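Local structure of coenzyme PQQ synthesis protein D (Xanthomonas campestris pv. campestris, 3G2B) at residues R37-V48 / L83-L92. The protein probably binds the peptide PqqA and presents it to PqqE during biosynthesis of the redox cofactor pyrroloquinoline quinone. Numbering follows the deposited sequence.
Sequences RVVELDDIALVV and LTTTLHQKRL. With PO4 (phosphate ion), chain B; PO4 (phosphate ion), chain C.
R37 reaches from the strand to the turn just after helix 73-89: its NH2 donates to K90 O at 2.8 Å with an N-H...O angle of 152°, and NH1 adds a weak second bond to the same oxygen. Followed from CB, which is directed at 83-92, the chain first runs extended; CD lies 3.6 Å from O1 of one phosphate ion (chain B), and a bend at chi3 (-70°) turns the guanidinium toward K90 O. NE lies close to NH1 of R37 of the second subunit, a like-charged neighbour. NH1 passes L92 CD2 at 3.9 Å and donates weakly to a water that in turn donates to R91 O and to the second phosphate (chain C). NH2 also holds O1 of the first phosphate, at the guanidinium edge and in its plane, while K90 NZ grips O2 of that ion at 2.7 Å; the anion, probably from the crystallisation liquor, would offset the two positive charges. A Schellman motif ends the helix here, with R91 at positive phi as C-prime, L92 N bonded to L87 O and R91 N to H88 O. Further along the strand, V39 splits its branches: CG2 meets K90 CD at 3.6 Å and, tip to tip, L92 CD1, whereas CG1 lies across L87 CD2. L83 fills the far end, its CD2 3.5 Å from A45 CB and also against V48, its CD1 near L41 CD2. Thus strand 29-41 and helix 44-51 pack along the end of helix 73-89 in the helix-turn-helix-related PqqD fold, at the interface of the crystal's two-chain assembly, where residues 37-41 pair antiparallel with the second subunit.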
loop_
_atom_site.group_PDB
_atom_site.type_symbol
_atom_site.label_atom_id
_atom_site.label_comp_id
_atom_site.label_asym_id
_atom_site.label_seq_id
_atom_site.Cartn_x
_atom_site.Cartn_y
_atom_site.Cartn_z
ATOM N N ARG A 37 8.037 -4.774 -3.924
ATOM C CA ARG A 37 8.144 -3.397 -4.386
ATOM C C ARG A 37 9.478 -2.784 -3.992
ATOM O O ARG A 37 10.151 -3.259 -3.075
ATOM C CB ARG A 37 7.004 -2.555 -3.816
ATOM C CG ARG A 37 5.624 -2.934 -4.341
ATOM C CD ARG A 37 4.541 -2.254 -3.518
ATOM N NE ARG A 37 4.461 -2.810 -2.170
ATOM C CZ ARG A 37 3.971 -2.155 -1.121
ATOM N NH1 ARG A 37 3.930 -2.737 0.069
ATOM N NH2 ARG A 37 3.538 -0.910 -1.261
ATOM N N VAL A 38 9.851 -1.729 -4.707
ATOM C CA VAL A 38 11.100 -1.024 -4.461
ATOM C C VAL A 38 10.781 0.448 -4.242
ATOM O O VAL A 38 10.096 1.071 -5.057
ATOM C CB VAL A 38 12.058 -1.165 -5.668
ATOM C CG1 VAL A 38 13.353 -0.412 -5.405
ATOM C CG2 VAL A 38 12.346 -2.633 -5.930
ATOM N N VAL A 39 11.261 0.995 -3.129
ATOM C CA VAL A 39 11.032 2.395 -2.808
ATOM C C VAL A 39 12.389 3.068 -2.608
ATOM O O VAL A 39 13.150 2.691 -1.721
ATOM C CB VAL A 39 10.181 2.539 -1.523
ATOM C CG1 VAL A 39 9.993 4.002 -1.180
ATOM C CG2 VAL A 39 8.823 1.861 -1.722
ATOM N N GLU A 40 12.688 4.058 -3.443
ATOM C CA GLU A 40 13.964 4.765 -3.363
ATOM C C GLU A 40 14.062 5.688 -2.150
ATOM O O GLU A 40 13.111 6.397 -1.818
ATOM C CB GLU A 40 14.192 5.573 -4.643
ATOM C CG GLU A 40 15.496 6.362 -4.655
ATOM C CD GLU A 40 15.718 7.110 -5.960
ATOM O OE1 GLU A 40 16.767 7.777 -6.094
ATOM O OE2 GLU A 40 14.845 7.033 -6.851
ATOM N N LEU A 41 15.220 5.660 -1.495
ATOM C CA LEU A 41 15.499 6.485 -0.318
ATOM C C LEU A 41 16.759 7.281 -0.616
ATOM O O LEU A 41 17.776 6.705 -0.988
ATOM C CB LEU A 41 15.780 5.610 0.903
ATOM C CG LEU A 41 14.678 4.784 1.554
ATOM C CD1 LEU A 41 15.274 3.951 2.685
ATOM C CD2 LEU A 41 13.609 5.712 2.085
ATOM N N ASP A 42 16.717 8.595 -0.457
ATOM C CA ASP A 42 17.919 9.361 -0.730
ATOM C C ASP A 42 18.323 10.276 0.407
ATOM O O ASP A 42 17.482 10.807 1.127
ATOM C CB ASP A 42 17.762 10.170 -2.020
ATOM C CG ASP A 42 16.567 11.082 -1.993
ATOM O OD1 ASP A 42 16.525 11.977 -1.126
ATOM O OD2 ASP A 42 15.668 10.904 -2.845
ATOM N N ASP A 43 19.633 10.423 0.573
ATOM C CA ASP A 43 20.196 11.289 1.595
ATOM C C ASP A 43 19.645 11.077 3.010
ATOM O O ASP A 43 19.759 9.984 3.557
ATOM C CB ASP A 43 20.038 12.744 1.143
ATOM C CG ASP A 43 20.794 13.033 -0.152
ATOM O OD1 ASP A 43 20.569 14.102 -0.758
ATOM O OD2 ASP A 43 21.621 12.192 -0.569
ATOM N N ILE A 44 19.048 12.102 3.609
ATOM C CA ILE A 44 18.558 11.960 4.977
ATOM C C ILE A 44 17.475 10.893 5.167
ATOM O O ILE A 44 17.347 10.335 6.258
ATOM C CB ILE A 44 18.066 13.321 5.548
ATOM C CG1 ILE A 44 18.293 13.361 7.064
ATOM C CG2 ILE A 44 16.595 13.531 5.240
ATOM C CD1 ILE A 44 19.754 13.334 7.464
ATOM N N ALA A 45 16.714 10.597 4.113
ATOM C CA ALA A 45 15.659 9.582 4.194
ATOM C C ALA A 45 16.280 8.215 4.485
ATOM O O ALA A 45 15.672 7.361 5.136
ATOM C CB ALA A 45 14.874 9.532 2.889
ATOM N N LEU A 46 17.490 8.008 3.982
ATOM C CA LEU A 46 18.205 6.758 4.210
ATOM C C LEU A 46 18.474 6.610 5.708
ATOM O O LEU A 46 18.277 5.539 6.289
ATOM C CB LEU A 46 19.531 6.774 3.437
ATOM C CG LEU A 46 20.518 5.649 3.738
ATOM C CD1 LEU A 46 19.862 4.300 3.440
ATOM C CD2 LEU A 46 21.781 5.841 2.899
ATOM N N VAL A 47 18.915 7.696 6.338
ATOM C CA VAL A 47 19.206 7.673 7.764
ATOM C C VAL A 47 17.939 7.498 8.596
ATOM O O VAL A 47 17.917 6.721 9.546
ATOM C CB VAL A 47 19.917 8.972 8.207
ATOM C CG1 VAL A 47 20.299 8.882 9.675
ATOM C CG2 VAL A 47 21.157 9.204 7.346
ATOM N N VAL A 48 16.883 8.217 8.231
ATOM C CA VAL A 48 15.624 8.132 8.965
ATOM C C VAL A 48 15.083 6.708 8.976
ATOM O O VAL A 48 14.670 6.200 10.017
ATOM C CB VAL A 48 14.556 9.065 8.354
ATOM C CG1 VAL A 48 13.217 8.863 9.064
ATOM C CG2 VAL A 48 15.005 10.513 8.459
ATOM N N LEU A 83 8.615 12.273 4.761
ATOM C CA LEU A 83 9.074 10.946 4.356
ATOM C C LEU A 83 8.232 9.839 4.971
ATOM O O LEU A 83 7.808 8.905 4.283
ATOM C CB LEU A 83 10.535 10.733 4.766
ATOM C CG LEU A 83 11.019 9.282 4.652
ATOM C CD1 LEU A 83 11.113 8.890 3.184
ATOM C CD2 LEU A 83 12.372 9.135 5.335
ATOM N N THR A 84 8.002 9.938 6.275
ATOM C CA THR A 84 7.234 8.932 6.993
ATOM C C THR A 84 5.819 8.819 6.448
ATOM O O THR A 84 5.265 7.726 6.355
ATOM C CB THR A 84 7.200 9.255 8.494
ATOM O OG1 THR A 84 8.546 9.396 8.962
ATOM C CG2 THR A 84 6.506 8.145 9.266
ATOM N N THR A 85 5.239 9.956 6.079
ATOM C CA THR A 85 3.901 9.962 5.515
ATOM C C THR A 85 3.903 9.149 4.218
ATOM O O THR A 85 3.017 8.328 3.991
ATOM C CB THR A 85 3.437 11.396 5.222
ATOM O OG1 THR A 85 3.324 12.111 6.459
ATOM C CG2 THR A 85 2.091 11.393 4.513
ATOM N N THR A 86 4.907 9.375 3.377
ATOM C CA THR A 86 5.023 8.648 2.115
ATOM C C THR A 86 5.201 7.149 2.346
ATOM O O THR A 86 4.546 6.326 1.698
ATOM C CB THR A 86 6.211 9.176 1.290
ATOM O OG1 THR A 86 5.951 10.538 0.922
ATOM C CG2 THR A 86 6.412 8.339 0.027
ATOM N N LEU A 87 6.082 6.790 3.276
ATOM C CA LEU A 87 6.313 5.376 3.561
ATOM C C LEU A 87 5.078 4.729 4.179
ATOM O O LEU A 87 4.805 3.546 3.958
ATOM C CB LEU A 87 7.524 5.207 4.486
ATOM C CG LEU A 87 8.858 5.710 3.925
ATOM C CD1 LEU A 87 9.978 5.346 4.908
ATOM C CD2 LEU A 87 9.130 5.088 2.560
ATOM N N HIS A 88 4.324 5.500 4.953
ATOM C CA HIS A 88 3.116 4.970 5.571
ATOM C C HIS A 88 2.076 4.713 4.480
ATOM O O HIS A 88 1.393 3.692 4.489
ATOM C CB HIS A 88 2.558 5.961 6.593
ATOM C CG HIS A 88 1.354 5.453 7.324
ATOM N ND1 HIS A 88 0.251 6.239 7.576
ATOM C CD2 HIS A 88 1.085 4.242 7.866
ATOM C CE1 HIS A 88 -0.648 5.533 8.240
ATOM N NE2 HIS A 88 -0.167 4.319 8.428
ATOM N N GLN A 89 1.967 5.640 3.533
ATOM C CA GLN A 89 1.007 5.488 2.443
ATOM C C GLN A 89 1.302 4.218 1.657
ATOM O O GLN A 89 0.383 3.546 1.176
ATOM C CB GLN A 89 1.070 6.694 1.507
ATOM C CG GLN A 89 0.644 8.001 2.152
ATOM C CD GLN A 89 0.746 9.171 1.198
ATOM O OE1 GLN A 89 1.763 9.349 0.528
ATOM N NE2 GLN A 89 -0.304 9.983 1.140
ATOM N N LYS A 90 2.586 3.887 1.549
ATOM C CA LYS A 90 3.014 2.703 0.817
ATOM C C LYS A 90 2.900 1.410 1.624
ATOM O O LYS A 90 3.358 0.358 1.181
ATOM C CB LYS A 90 4.443 2.895 0.301
ATOM C CG LYS A 90 4.549 3.956 -0.794
ATOM C CD LYS A 90 5.960 4.066 -1.342
ATOM C CE LYS A 90 6.077 5.151 -2.409
ATOM N NZ LYS A 90 5.178 4.929 -3.581
ATOM N N ARG A 91 2.283 1.502 2.803
ATOM C CA ARG A 91 2.060 0.348 3.679
ATOM C C ARG A 91 3.364 -0.312 4.120
ATOM O O ARG A 91 3.447 -1.540 4.211
ATOM C CB ARG A 91 1.211 -0.702 2.952
ATOM C CG ARG A 91 0.211 -0.142 1.947
ATOM C CD ARG A 91 -1.094 0.249 2.589
ATOM N NE ARG A 91 -1.793 -0.912 3.137
ATOM C CZ ARG A 91 -3.001 -0.858 3.687
ATOM N NH1 ARG A 91 -3.564 -1.958 4.166
ATOM N NH2 ARG A 91 -3.648 0.297 3.749
ATOM N N LEU A 92 4.381 0.490 4.410
ATOM C CA LEU A 92 5.666 -0.071 4.801
ATOM C C LEU A 92 5.966 0.029 6.291
ATOM O O LEU A 92 6.963 -0.521 6.753
ATOM C CB LEU A 92 6.788 0.624 4.025
ATOM C CG LEU A 92 6.693 0.626 2.497
ATOM C CD1 LEU A 92 7.853 1.421 1.922
ATOM C CD2 LEU A 92 6.709 -0.799 1.982
HETATM P P PO4 B . 3.831 1.539 -4.563
HETATM O O1 PO4 B . 2.730 0.870 -3.653
HETATM O O2 PO4 B . 3.520 3.077 -4.726
HETATM O O3 PO4 B . 5.246 1.346 -3.894
HETATM O O4 PO4 B . 3.833 0.855 -5.982
HETATM P P PO4 C . -1.191 -5.012 3.365
HETATM O O1 PO4 C . -0.521 -3.775 2.652
HETATM O O2 PO4 C . -2.419 -4.525 4.227
HETATM O O3 PO4 C . -1.676 -6.043 2.275
HETATM O O4 PO4 C . -0.140 -5.713 4.307
HETATM O O HOH W 1 2.518 -3.538 2.906
#